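Local coordinates for hypothetical protein MM_2497 (Methanosarcina mazei, PDB 2I5E) that probably catalyses the condensation of (2S)-2-phospholactate with GTP to give (2S)-lactyl-2-diphospho-5'-guanosine, a step in the biosynthesis of coenzyme F420, at residues K132-K140 with H149-Q158; Y192-E200 with G204-L211. One frame throughout, in Å; residues are numbered along the deposited sequence.

Interaction 1 and interaction 2 follow one another along the chain and lie on opposite sides of its centre. Their own centres are 41 Å apart, and their nearest atoms stay about 26 Å from each other, so neither touches the other. Interaction 1 (132-140 with 149-158) belongs to the body of the GT-A-like nucleotidyltransferase fold, where a loop and a helix end pack beside the mixed sheet. Interaction 2 (192-200 with 204-211) is the C-terminal hairpin, whose turn end reaches the second subunit of the homodimer. A PEG lies about 3 Å from the N133 side chain and a Tris molecule about 3 Å from that of R205; both probably come from the crystallisation liquor.

Interaction 1: residues K132-K140 with H149-Q158; sequences KNPSKYRVK and HCSIATDSGQ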
ATOM      1  N   LYS A 132       8.189 -22.130   2.717  1.00 37.51           N
ATOM      2  CA  LYS A 132       9.346 -22.965   3.099  1.00 37.95           C
ATOM      3  C   LYS A 132       9.039 -24.441   2.900  1.00 38.89           C
ATOM      4  O   LYS A 132       9.915 -25.185   2.552  1.00 41.16           O
ATOM      5  CB  LYS A 132       9.677 -22.766   4.571  1.00 37.63           C
ATOM      6  CG  LYS A 132      10.392 -21.491   4.856  1.00 39.42           C
ATOM      7  CD  LYS A 132      10.820 -21.350   6.300  1.00 33.68           C
ATOM      8  CE  LYS A 132      11.199 -19.889   6.512  1.00 37.83           C
ATOM      9  NZ  LYS A 132      11.414 -19.792   7.959  1.00 36.31           N
ATOM     10  N   ASN A 133       7.809 -24.881   3.108  1.00 38.84           N
ATOM     11  CA  ASN A 133       7.485 -26.298   2.965  1.00 38.31           C
ATOM     12  C   ASN A 133       6.472 -26.604   1.931  1.00 38.29           C
ATOM     13  O   ASN A 133       5.338 -26.880   2.274  1.00 39.57           O
ATOM     14  CB  ASN A 133       7.038 -26.857   4.313  1.00 38.39           C
ATOM     15  CG  ASN A 133       7.909 -26.327   5.492  1.00 40.16           C
ATOM     16  OD1 ASN A 133       9.169 -26.552   5.572  1.00 38.49           O
ATOM     17  ND2 ASN A 133       7.256 -25.579   6.399  1.00 35.41           N
ATOM     18  N   PRO A 134       6.842 -26.662   0.675  1.00 38.58           N
ATOM     19  CA  PRO A 134       5.855 -26.757  -0.392  1.00 40.13           C
ATOM     20  C   PRO A 134       4.932 -27.956  -0.304  1.00 42.43           C
ATOM     21  O   PRO A 134       3.873 -27.986  -0.869  1.00 41.31           O
ATOM     22  CB  PRO A 134       6.707 -26.824  -1.645  1.00 41.20           C
ATOM     23  CG  PRO A 134       8.152 -26.772  -1.173  1.00 41.46           C
ATOM     24  CD  PRO A 134       8.154 -26.254   0.180  1.00 38.61           C
ATOM     25  N   SER A 135       5.357 -28.947   0.447  1.00 43.99           N
ATOM     26  CA  SER A 135       4.709 -30.273   0.471  1.00 47.17           C
ATOM     27  C   SER A 135       3.460 -30.134   1.289  1.00 48.11           C
ATOM     28  O   SER A 135       2.541 -30.910   1.102  1.00 50.56           O
ATOM     29  CB  SER A 135       5.658 -31.368   1.081  1.00 46.54           C
ATOM     30  OG  SER A 135       6.337 -30.939   2.277  1.00 47.14           O
ATOM     31  N   LYS A 136       3.441 -29.094   2.146  1.00 48.12           N
ATOM     32  CA  LYS A 136       2.379 -28.802   3.125  1.00 48.71           C
ATOM     33  C   LYS A 136       1.512 -27.579   2.756  1.00 47.55           C
ATOM     34  O   LYS A 136       0.668 -27.179   3.544  1.00 49.90           O
ATOM     35  CB  LYS A 136       3.006 -28.546   4.512  1.00 48.86           C
ATOM     36  CG  LYS A 136       3.113 -29.779   5.416  1.00 51.68           C
ATOM     37  CD  LYS A 136       3.233 -29.320   6.834  1.00 55.14           C
ATOM     38  CE  LYS A 136       2.417 -30.179   7.787  1.00 59.30           C
ATOM     39  NZ  LYS A 136       2.307 -29.424   9.094  1.00 57.02           N
ATOM     40  N   TYR A 137       1.721 -27.006   1.573  1.00 45.92           N
ATOM     41  CA  TYR A 137       1.037 -25.790   1.133  1.00 42.91           C
ATOM     42  C   TYR A 137       0.330 -25.949  -0.171  1.00 42.79           C
ATOM     43  O   TYR A 137       0.825 -26.642  -1.052  1.00 43.09           O
ATOM     44  CB  TYR A 137       2.015 -24.623   1.052  1.00 43.04           C
ATOM     45  CG  TYR A 137       1.249 -23.298   1.231  1.00 43.29           C
ATOM     46  CD1 TYR A 137       0.799 -22.882   2.506  1.00 38.45           C
ATOM     47  CD2 TYR A 137       0.937 -22.494   0.114  1.00 42.70           C
ATOM     48  CE1 TYR A 137       0.078 -21.661   2.655  1.00 40.53           C
ATOM     49  CE2 TYR A 137       0.232 -21.278   0.259  1.00 41.66           C
ATOM     50  CZ  TYR A 137      -0.204 -20.889   1.506  1.00 42.15           C
ATOM     51  OH  TYR A 137      -0.890 -19.708   1.594  1.00 41.43           O
ATOM     52  N   ARG A 138      -0.840 -25.313  -0.315  1.00 41.81           N
ATOM     53  CA  ARG A 138      -1.606 -25.307  -1.556  1.00 41.29           C
ATOM     54  C   ARG A 138      -1.957 -23.823  -1.894  1.00 37.66           C
ATOM     55  O   ARG A 138      -2.255 -23.078  -1.018  1.00 39.41           O
ATOM     56  CB  ARG A 138      -2.851 -26.231  -1.343  1.00 43.44           C
ATOM     57  CG  ARG A 138      -4.048 -26.000  -2.297  1.00 45.86           C
ATOM     58  CD  ARG A 138      -5.335 -26.858  -1.890  1.00 47.20           C
ATOM     59  NE  ARG A 138      -6.068 -26.287  -0.736  1.00 53.90           N
ATOM     60  CZ  ARG A 138      -6.873 -25.217  -0.803  1.00 55.04           C
ATOM     61  NH1 ARG A 138      -7.040 -24.610  -1.970  1.00 56.93           N
ATOM     62  NH2 ARG A 138      -7.525 -24.753   0.276  1.00 54.82           N
ATOM     63  N   VAL A 139      -1.834 -23.354  -3.125  1.00 34.10           N
ATOM     64  CA  VAL A 139      -2.183 -21.985  -3.436  1.00 32.27           C
ATOM     65  C   VAL A 139      -3.585 -21.875  -4.042  1.00 33.39           C
ATOM     66  O   VAL A 139      -4.036 -22.809  -4.747  1.00 36.83           O
ATOM     67  CB  VAL A 139      -1.231 -21.294  -4.528  1.00 29.85           C
ATOM     68  CG1 VAL A 139       0.267 -21.248  -4.082  1.00 26.95           C
ATOM     69  CG2 VAL A 139      -1.388 -21.973  -5.865  1.00 26.75           C
ATOM     70  N   LYS A 140      -4.186 -20.680  -3.912  1.00 33.71           N
ATOM     71  CA  LYS A 140      -5.451 -20.346  -4.514  1.00 35.64           C
ATOM     72  C   LYS A 140      -5.492 -18.850  -4.759  1.00 36.08           C
ATOM     73  O   LYS A 140      -6.053 -18.093  -3.933  1.00 35.89           O
ATOM     74  CB  LYS A 140      -6.610 -20.745  -3.607  1.00 35.21           C
ATOM     75  CG  LYS A 140      -7.979 -20.742  -4.381  1.00 40.09           C
ATOM     76  CD  LYS A 140      -9.064 -21.204  -3.407  1.00 43.79           C
ATOM     77  CE  LYS A 140     -10.463 -21.232  -4.047  1.00 45.37           C
ATOM     78  NZ  LYS A 140     -11.028 -19.796  -4.222  1.00 46.39           N
ATOM     79  N   HIS A 149      -4.786 -17.651   1.671  1.00 35.75           N
ATOM     80  CA  HIS A 149      -3.408 -18.133   1.917  1.00 33.02           C
ATOM     81  C   HIS A 149      -2.931 -18.076   3.359  1.00 33.79           C
ATOM     82  O   HIS A 149      -2.083 -18.918   3.845  1.00 31.75           O
ATOM     83  CB  HIS A 149      -2.385 -17.320   1.032  1.00 32.51           C
ATOM     84  CG  HIS A 149      -2.510 -17.599  -0.433  1.00 28.85           C
ATOM     85  ND1 HIS A 149      -2.412 -16.616  -1.400  1.00 31.35           N
ATOM     86  CD2 HIS A 149      -2.629 -18.773  -1.107  1.00 25.92           C
ATOM     87  CE1 HIS A 149      -2.591 -17.155  -2.597  1.00 32.47           C
ATOM     88  NE2 HIS A 149      -2.689 -18.465  -2.459  1.00 26.03           N
ATOM     89  N   CYS A 150      -3.415 -17.078   4.088  1.00 34.21           N
ATOM     90  CA  CYS A 150      -3.122 -17.082   5.509  1.00 34.87           C
ATOM     91  C   CYS A 150      -3.871 -18.276   6.148  1.00 36.98           C
ATOM     92  O   CYS A 150      -3.357 -18.906   7.085  1.00 37.92           O
ATOM     93  CB  CYS A 150      -3.636 -15.806   6.165  1.00 36.22           C
ATOM     94  SG  CYS A 150      -2.797 -14.318   5.643  1.00 32.57           S
ATOM     95  N   SER A 151      -5.083 -18.539   5.706  1.00 39.44           N
ATOM     96  CA  SER A 151      -5.884 -19.573   6.396  1.00 43.88           C
ATOM     97  C   SER A 151      -5.552 -20.996   5.881  1.00 43.95           C
ATOM     98  O   SER A 151      -5.668 -21.977   6.638  1.00 44.64           O
ATOM     99  CB  SER A 151      -7.396 -19.250   6.380  1.00 44.66           C
ATOM    100  OG  SER A 151      -8.077 -20.015   5.416  1.00 50.21           O
ATOM    101  N   ILE A 152      -5.123 -21.093   4.615  1.00 44.58           N
ATOM    102  CA  ILE A 152      -4.397 -22.304   4.125  1.00 44.14           C
ATOM    103  C   ILE A 152      -3.165 -22.548   5.015  1.00 45.12           C
ATOM    104  O   ILE A 152      -2.917 -23.663   5.391  1.00 45.24           O
ATOM    105  CB  ILE A 152      -4.061 -22.337   2.570  1.00 44.30           C
ATOM    106  CG1 ILE A 152      -5.311 -22.392   1.694  1.00 43.19           C
ATOM    107  CG2 ILE A 152      -3.184 -23.600   2.182  1.00 45.26           C
ATOM    108  CD1 ILE A 152      -5.060 -21.845   0.200  1.00 42.16           C
ATOM    109  N   ALA A 153      -2.431 -21.509   5.412  1.00 45.65           N
ATOM    110  CA  ALA A 153      -1.282 -21.721   6.225  1.00 46.97           C
ATOM    111  C   ALA A 153      -1.669 -22.224   7.619  1.00 49.46           C
ATOM    112  O   ALA A 153      -0.977 -23.067   8.203  1.00 50.31           O
ATOM    113  CB  ALA A 153      -0.425 -20.435   6.325  1.00 47.17           C
ATOM    114  N   THR A 154      -2.761 -21.715   8.185  1.00 50.04           N
ATOM    115  CA  THR A 154      -2.937 -21.982   9.601  1.00 50.59           C
ATOM    116  C   THR A 154      -3.630 -23.340   9.777  1.00 50.31           C
ATOM    117  O   THR A 154      -3.184 -24.086  10.638  1.00 50.37           O
ATOM    118  CB  THR A 154      -3.642 -20.845  10.420  1.00 50.71           C
ATOM    119  OG1 THR A 154      -5.040 -20.809  10.128  1.00 52.95           O
ATOM    120  CG2 THR A 154      -3.041 -19.467  10.170  1.00 48.95           C
ATOM    121  N   ASP A 155      -4.710 -23.598   9.012  1.00 49.90           N
ATOM    122  CA  ASP A 155      -5.289 -24.934   8.787  1.00 50.51           C
ATOM    123  C   ASP A 155      -4.263 -26.087   8.551  1.00 51.22           C
ATOM    124  O   ASP A 155      -4.621 -27.286   8.688  1.00 51.32           O
ATOM    125  CB  ASP A 155      -6.266 -24.927   7.619  1.00 49.68           C
ATOM    126  CG  ASP A 155      -7.525 -24.103   7.892  1.00 52.49           C
ATOM    127  OD1 ASP A 155      -7.638 -23.443   8.960  1.00 52.49           O
ATOM    128  OD2 ASP A 155      -8.419 -24.134   7.004  1.00 52.74           O
ATOM    129  N   SER A 156      -3.025 -25.711   8.204  1.00 50.69           N
ATOM    130  CA  SER A 156      -1.951 -26.635   7.932  1.00 51.16           C
ATOM    131  C   SER A 156      -0.787 -26.574   8.966  1.00 51.55           C
ATOM    132  O   SER A 156       0.258 -27.215   8.785  1.00 51.64           O
ATOM    133  CB  SER A 156      -1.429 -26.443   6.492  1.00 51.58           C
ATOM    134  OG  SER A 156      -0.134 -25.838   6.458  1.00 53.55           O
ATOM    135  N   GLY A 157      -0.951 -25.839  10.058  1.00 51.32           N
ATOM    136  CA  GLY A 157       0.004 -25.988  11.162  1.00 52.09           C
ATOM    137  C   GLY A 157       1.090 -24.954  11.106  1.00 51.79           C
ATOM    138  O   GLY A 157       1.765 -24.673  12.116  1.00 53.85           O
ATOM    139  N   GLN A 158       1.173 -24.319   9.948  1.00 49.41           N
ATOM    140  CA  GLN A 158       2.235 -23.422   9.607  1.00 47.97           C
ATOM    141  C   GLN A 158       1.951 -21.949   9.957  1.00 48.07           C
ATOM    142  O   GLN A 158       0.836 -21.449   9.775  1.00 48.49           O
ATOM    143  CB  GLN A 158       2.479 -23.599   8.140  1.00 47.37           C
ATOM    144  CG  GLN A 158       2.944 -25.068   7.844  1.00 45.54           C
ATOM    145  CD  GLN A 158       3.569 -25.096   6.531  1.00 45.08           C
ATOM    146  OE1 GLN A 158       4.769 -24.754   6.374  1.00 43.92           O
ATOM    147  NE2 GLN A 158       2.753 -25.383   5.530  1.00 43.56           N
TER
HETATM  148  O   HOH W   1       5.686 -23.653   4.296  1.00 37.52           O
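OE1 of Q158 is gripped by two donors. ND2 of N133 gives it a hydrogen bond of 2.6 Å that is nearly straight, with an angle of 163° at the hydrogen. This donor lies above the carbonyl plane of Q158, while OE1 sits in the amide plane of N133. A water gives the second bond to OE1 and accepts one from the backbone N of N133. The other end of the amide is also held: NE2 of Q158 donates to OG of S156 at 3.1 Å, which fixes how the amide is turned. CB of K136 packs against NE2. Replacing Q158 by alanine removes the amide, which is likely to leave ND2 of N133 and the water without their shared acceptor, and OG of S156 without this donor.

The K136 chain bends at chi3, and its NZ donates to the backbone O of S156 at 3.0 Å. A Schellman motif with G157 at C-prime ends the helix here. The Y137 ring carries the apolar part. CG lies anti to the backbone N (chi1 -154°), and CG2 of I152 makes a CH-pi contact over one ring face, 4.1 Å from the centroid. CB of A153 meets the ring edge. The R138 side chain crosses I152 at about a right angle; CD1 of I152 lies over one face of the guanidinium, toward its rim, and NH2 is 3.5 Å from CG1 of I152. At the far end, NE2 of H149 accepts a nearly straight bond from the backbone N of K140 at 3.0 Å. ND1 of H149 is hydrogen-bonded to OG1 of T126, so both ring nitrogens have partners.

The loop after strand 126-131 is thus tied to helix 145-154. Y137 and H149 rest on L129 of that strand, V139 packs on N77, L80 and L84 of helix 76-86, and A153 touches V116 and F160 of strands 116-120 and 160-162.

Interaction 2: residues Y192-E200 with G204-L211; sequences YIESKFRLE and GRVGLVPL
F197 has CG anti to its carbonyl carbon (chi1 -53°), whereas L208 has CG anti to the backbone N (chi1 -173°). These torsions bring CD2 of L208 over one face of the F197 ring, 4.1 Å from the centroid, in a CH-pi contact. CD1 of L208 touches CB of F197 at 3.7 Å. On the same side of the hairpin as L208, L199 packs its CB on CG1 of V206.

The other side is carried by V209. Its CG2 sits over the centre of the R198 guanidinium, 3.7 Å from CZ, and also touches CB of E200. NH2 of R198 forms a salt bridge to OE2 of E200 at 2.9 Å, met from above the carboxylate plane. CD2 of L211 touches CG and CD of R198, the two side chains crossing at a slant.

The antiparallel strands are joined by paired backbone bonds at R198-V209 and E200-G207. N of L211 adds one to O of K196 at 3.1 Å.

This beta hairpin follows helix 188-194. F197 rests on V22 and L23, while L199 and V206 touch I183 and V179 of helix 175-184. Near the turn, R205 forms a salt bridge with D173 of the second subunit, and V206 packs on G123 of the second subunit.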
ATOM      1  N   TYR A 192       8.086   4.106 -19.733  1.00 34.13           N
ATOM      2  CA  TYR A 192       7.164   3.796 -20.818  1.00 35.60           C
ATOM      3  C   TYR A 192       5.874   4.573 -20.631  1.00 34.50           C
ATOM      4  O   TYR A 192       5.388   5.245 -21.527  1.00 35.36           O
ATOM      5  CB  TYR A 192       6.914   2.238 -20.872  1.00 38.07           C
ATOM      6  CG  TYR A 192       5.942   1.744 -21.976  1.00 39.28           C
ATOM      7  CD1 TYR A 192       6.399   1.515 -23.291  1.00 43.38           C
ATOM      8  CD2 TYR A 192       4.592   1.542 -21.714  1.00 38.02           C
ATOM      9  CE1 TYR A 192       5.547   1.113 -24.349  1.00 39.14           C
ATOM     10  CE2 TYR A 192       3.701   1.125 -22.747  1.00 43.09           C
ATOM     11  CZ  TYR A 192       4.206   0.898 -24.069  1.00 45.08           C
ATOM     12  OH  TYR A 192       3.358   0.435 -25.092  1.00 48.61           O
ATOM     13  N   ILE A 193       5.320   4.472 -19.435  1.00 34.30           N
ATOM     14  CA  ILE A 193       4.121   5.220 -19.023  1.00 33.68           C
ATOM     15  C   ILE A 193       4.413   6.705 -19.050  1.00 33.70           C
ATOM     16  O   ILE A 193       3.636   7.451 -19.550  1.00 33.41           O
ATOM     17  CB  ILE A 193       3.673   4.781 -17.563  1.00 33.28           C
ATOM     18  CG1 ILE A 193       3.296   3.317 -17.574  1.00 31.00           C
ATOM     19  CG2 ILE A 193       2.473   5.676 -17.074  1.00 33.59           C
ATOM     20  CD1 ILE A 193       2.108   3.024 -18.490  1.00 32.89           C
ATOM     21  N   GLU A 194       5.542   7.127 -18.469  1.00 37.34           N
ATOM     22  CA  GLU A 194       5.876   8.595 -18.429  1.00 40.20           C
ATOM     23  C   GLU A 194       5.931   9.225 -19.830  1.00 40.97           C
ATOM     24  O   GLU A 194       5.621  10.370 -19.976  1.00 41.84           O
ATOM     25  CB  GLU A 194       7.193   8.833 -17.702  1.00 39.79           C
ATOM     26  CG  GLU A 194       7.111  10.191 -17.031  1.00 46.91           C
ATOM     27  CD  GLU A 194       8.396  10.707 -16.583  1.00 53.96           C
ATOM     28  OE1 GLU A 194       9.282   9.847 -16.337  1.00 60.44           O
ATOM     29  OE2 GLU A 194       8.533  11.969 -16.492  1.00 60.43           O
ATOM     30  N   SER A 195       6.239   8.403 -20.851  1.00 40.64           N
ATOM     31  CA  SER A 195       6.271   8.800 -22.250  1.00 40.71           C
ATOM     32  C   SER A 195       4.898   8.975 -22.845  1.00 38.96           C
ATOM     33  O   SER A 195       4.772   9.513 -23.927  1.00 40.46           O
ATOM     34  CB  SER A 195       7.148   7.779 -23.061  1.00 41.28           C
ATOM     35  OG  SER A 195       6.439   6.581 -23.377  1.00 41.81           O
ATOM     36  N   LYS A 196       3.852   8.536 -22.155  1.00 37.06           N
ATOM     37  CA  LYS A 196       2.528   8.610 -22.673  1.00 36.10           C
ATOM     38  C   LYS A 196       1.624   9.434 -21.803  1.00 35.66           C
ATOM     39  O   LYS A 196       0.638   9.871 -22.305  1.00 36.41           O
ATOM     40  CB  LYS A 196       1.906   7.187 -22.879  1.00 37.82           C
ATOM     41  CG  LYS A 196       2.765   6.250 -23.850  1.00 38.18           C
ATOM     42  CD  LYS A 196       2.248   4.752 -23.832  1.00 37.62           C
ATOM     43  CE  LYS A 196       2.913   3.962 -24.943  1.00 40.60           C
ATOM     44  NZ  LYS A 196       2.084   4.081 -26.209  1.00 40.57           N
ATOM     45  N   PHE A 197       1.916   9.594 -20.502  1.00 36.24           N
ATOM     46  CA  PHE A 197       1.050  10.372 -19.589  1.00 35.55           C
ATOM     47  C   PHE A 197       1.846  11.276 -18.663  1.00 35.54           C
ATOM     48  O   PHE A 197       3.038  11.076 -18.427  1.00 39.06           O
ATOM     49  CB  PHE A 197       0.220   9.437 -18.700  1.00 34.27           C
ATOM     50  CG  PHE A 197      -0.550   8.406 -19.448  1.00 35.67           C
ATOM     51  CD1 PHE A 197      -1.887   8.654 -19.777  1.00 36.12           C
ATOM     52  CD2 PHE A 197       0.035   7.165 -19.760  1.00 32.93           C
ATOM     53  CE1 PHE A 197      -2.656   7.712 -20.462  1.00 38.22           C
ATOM     54  CE2 PHE A 197      -0.706   6.188 -20.439  1.00 38.99           C
ATOM     55  CZ  PHE A 197      -2.044   6.464 -20.835  1.00 37.87           C
ATOM     56  N   ARG A 198       1.150  12.213 -18.060  1.00 35.76           N
ATOM     57  CA  ARG A 198       1.622  13.043 -17.001  1.00 34.76           C
ATOM     58  C   ARG A 198       0.646  12.970 -15.859  1.00 35.61           C
ATOM     59  O   ARG A 198      -0.522  12.622 -16.046  1.00 35.87           O
ATOM     60  CB  ARG A 198       1.677  14.524 -17.506  1.00 34.39           C
ATOM     61  CG  ARG A 198       0.737  14.746 -18.627  1.00 39.38           C
ATOM     62  CD  ARG A 198       0.881  16.101 -19.292  1.00 39.49           C
ATOM     63  NE  ARG A 198       0.205  16.916 -18.384  1.00 44.17           N
ATOM     64  CZ  ARG A 198      -0.903  17.617 -18.583  1.00 38.92           C
ATOM     65  NH1 ARG A 198      -1.505  17.721 -19.754  1.00 38.83           N
ATOM     66  NH2 ARG A 198      -1.351  18.270 -17.518  1.00 34.12           N
ATOM     67  N   LEU A 199       1.094  13.354 -14.661  1.00 37.00           N
ATOM     68  CA  LEU A 199       0.194  13.625 -13.515  1.00 37.86           C
ATOM     69  C   LEU A 199      -0.413  15.050 -13.525  1.00 38.51           C
ATOM     70  O   LEU A 199       0.235  16.019 -13.793  1.00 40.06           O
ATOM     71  CB  LEU A 199       0.968  13.392 -12.204  1.00 36.93           C
ATOM     72  CG  LEU A 199       1.561  11.965 -12.179  1.00 38.35           C
ATOM     73  CD1 LEU A 199       2.486  11.678 -10.994  1.00 38.58           C
ATOM     74  CD2 LEU A 199       0.421  10.853 -12.249  1.00 37.09           C
ATOM     75  N   GLU A 200      -1.667  15.180 -13.205  1.00 39.73           N
ATOM     76  CA  GLU A 200      -2.253  16.506 -13.155  1.00 42.41           C
ATOM     77  C   GLU A 200      -3.062  16.637 -11.876  1.00 40.54           C
ATOM     78  O   GLU A 200      -3.741  15.694 -11.504  1.00 40.85           O
ATOM     79  CB  GLU A 200      -3.208  16.629 -14.350  1.00 43.11           C
ATOM     80  CG  GLU A 200      -4.258  17.690 -14.258  1.00 48.52           C
ATOM     81  CD  GLU A 200      -4.679  18.123 -15.634  1.00 51.91           C
ATOM     82  OE1 GLU A 200      -5.719  17.613 -16.080  1.00 53.78           O
ATOM     83  OE2 GLU A 200      -3.929  18.906 -16.277  1.00 54.27           O
ATOM     84  N   GLY A 204      -7.792  18.992  -5.788  1.00 44.97           N
ATOM     85  CA  GLY A 204      -6.777  18.747  -4.817  1.00 41.76           C
ATOM     86  C   GLY A 204      -6.382  17.276  -4.905  1.00 40.46           C
ATOM     87  O   GLY A 204      -5.815  16.726  -3.948  1.00 39.07           O
ATOM     88  N   ARG A 205      -6.629  16.640  -6.057  1.00 39.60           N
ATOM     89  CA  ARG A 205      -6.082  15.279  -6.239  1.00 41.28           C
ATOM     90  C   ARG A 205      -5.290  15.033  -7.536  1.00 39.38           C
ATOM     91  O   ARG A 205      -5.482  15.738  -8.493  1.00 40.23           O
ATOM     92  CB  ARG A 205      -7.087  14.160  -5.815  1.00 41.08           C
ATOM     93  CG  ARG A 205      -8.468  14.283  -6.349  1.00 47.25           C
ATOM     94  CD  ARG A 205      -9.585  13.868  -5.284  1.00 55.28           C
ATOM     95  NE  ARG A 205      -9.216  12.803  -4.330  1.00 63.54           N
ATOM     96  CZ  ARG A 205      -9.558  12.748  -3.011  1.00 68.28           C
ATOM     97  NH1 ARG A 205     -10.268  13.701  -2.365  1.00 68.54           N
ATOM     98  NH2 ARG A 205      -9.155  11.719  -2.293  1.00 68.81           N
ATOM     99  N   VAL A 206      -4.384  14.049  -7.529  1.00 39.24           N
ATOM    100  CA  VAL A 206      -3.530  13.648  -8.661  1.00 36.97           C
ATOM    101  C   VAL A 206      -4.299  12.734  -9.624  1.00 38.23           C
ATOM    102  O   VAL A 206      -4.966  11.784  -9.189  1.00 39.25           O
ATOM    103  CB  VAL A 206      -2.285  12.892  -8.205  1.00 36.55           C
ATOM    104  CG1 VAL A 206      -1.295  12.671  -9.387  1.00 35.34           C
ATOM    105  CG2 VAL A 206      -1.562  13.608  -7.148  1.00 33.68           C
ATOM    106  N   GLY A 207      -4.195  12.983 -10.925  1.00 37.83           N
ATOM    107  CA  GLY A 207      -4.876  12.156 -11.928  1.00 37.06           C
ATOM    108  C   GLY A 207      -3.914  11.928 -13.045  1.00 37.50           C
ATOM    109  O   GLY A 207      -3.038  12.768 -13.274  1.00 35.64           O
ATOM    110  N   LEU A 208      -4.107  10.847 -13.770  1.00 36.84           N
ATOM    111  CA  LEU A 208      -3.352  10.518 -14.956  1.00 38.56           C
ATOM    112  C   LEU A 208      -3.983  11.091 -16.224  1.00 40.11           C
ATOM    113  O   LEU A 208      -5.124  10.850 -16.502  1.00 40.58           O
ATOM    114  CB  LEU A 208      -3.306   9.016 -15.060  1.00 38.04           C
ATOM    115  CG  LEU A 208      -2.468   8.364 -16.110  1.00 36.36           C
ATOM    116  CD1 LEU A 208      -1.171   8.153 -15.545  1.00 35.02           C
ATOM    117  CD2 LEU A 208      -3.073   7.098 -16.463  1.00 35.29           C
ATOM    118  N   VAL A 209      -3.235  11.836 -16.999  1.00 39.99           N
ATOM    119  CA  VAL A 209      -3.795  12.451 -18.178  1.00 41.43           C
ATOM    120  C   VAL A 209      -2.789  12.209 -19.250  1.00 41.36           C
ATOM    121  O   VAL A 209      -1.625  12.088 -18.932  1.00 41.55           O
ATOM    122  CB  VAL A 209      -4.198  13.931 -17.983  1.00 42.73           C
ATOM    123  CG1 VAL A 209      -5.381  13.932 -17.001  1.00 46.10           C
ATOM    124  CG2 VAL A 209      -3.070  14.790 -17.419  1.00 40.25           C
ATOM    125  N   PRO A 210      -3.258  11.981 -20.497  1.00 43.26           N
ATOM    126  CA  PRO A 210      -2.336  11.673 -21.647  1.00 43.89           C
ATOM    127  C   PRO A 210      -1.596  12.939 -22.052  1.00 44.58           C
ATOM    128  O   PRO A 210      -2.060  14.030 -21.742  1.00 43.54           O
ATOM    129  CB  PRO A 210      -3.293  11.253 -22.776  1.00 44.20           C
ATOM    130  CG  PRO A 210      -4.709  11.078 -22.074  1.00 42.59           C
ATOM    131  CD  PRO A 210      -4.691  12.009 -20.910  1.00 41.60           C
ATOM    132  N   LEU A 211      -0.433  12.787 -22.677  1.00 46.88           N
ATOM    133  CA  LEU A 211       0.336  13.905 -23.224  1.00 49.06           C
ATOM    134  C   LEU A 211      -0.194  14.145 -24.626  1.00 50.56           C
ATOM    135  O   LEU A 211      -0.669  13.167 -25.276  1.00 51.77           O
ATOM    136  CB  LEU A 211       1.815  13.507 -23.388  1.00 49.64           C
ATOM    137  CG  LEU A 211       2.749  12.982 -22.296  1.00 49.68           C
ATOM    138  CD1 LEU A 211       3.984  12.529 -23.013  1.00 48.61           C
ATOM    139  CD2 LEU A 211       3.091  14.065 -21.315  1.00 51.61           C
TER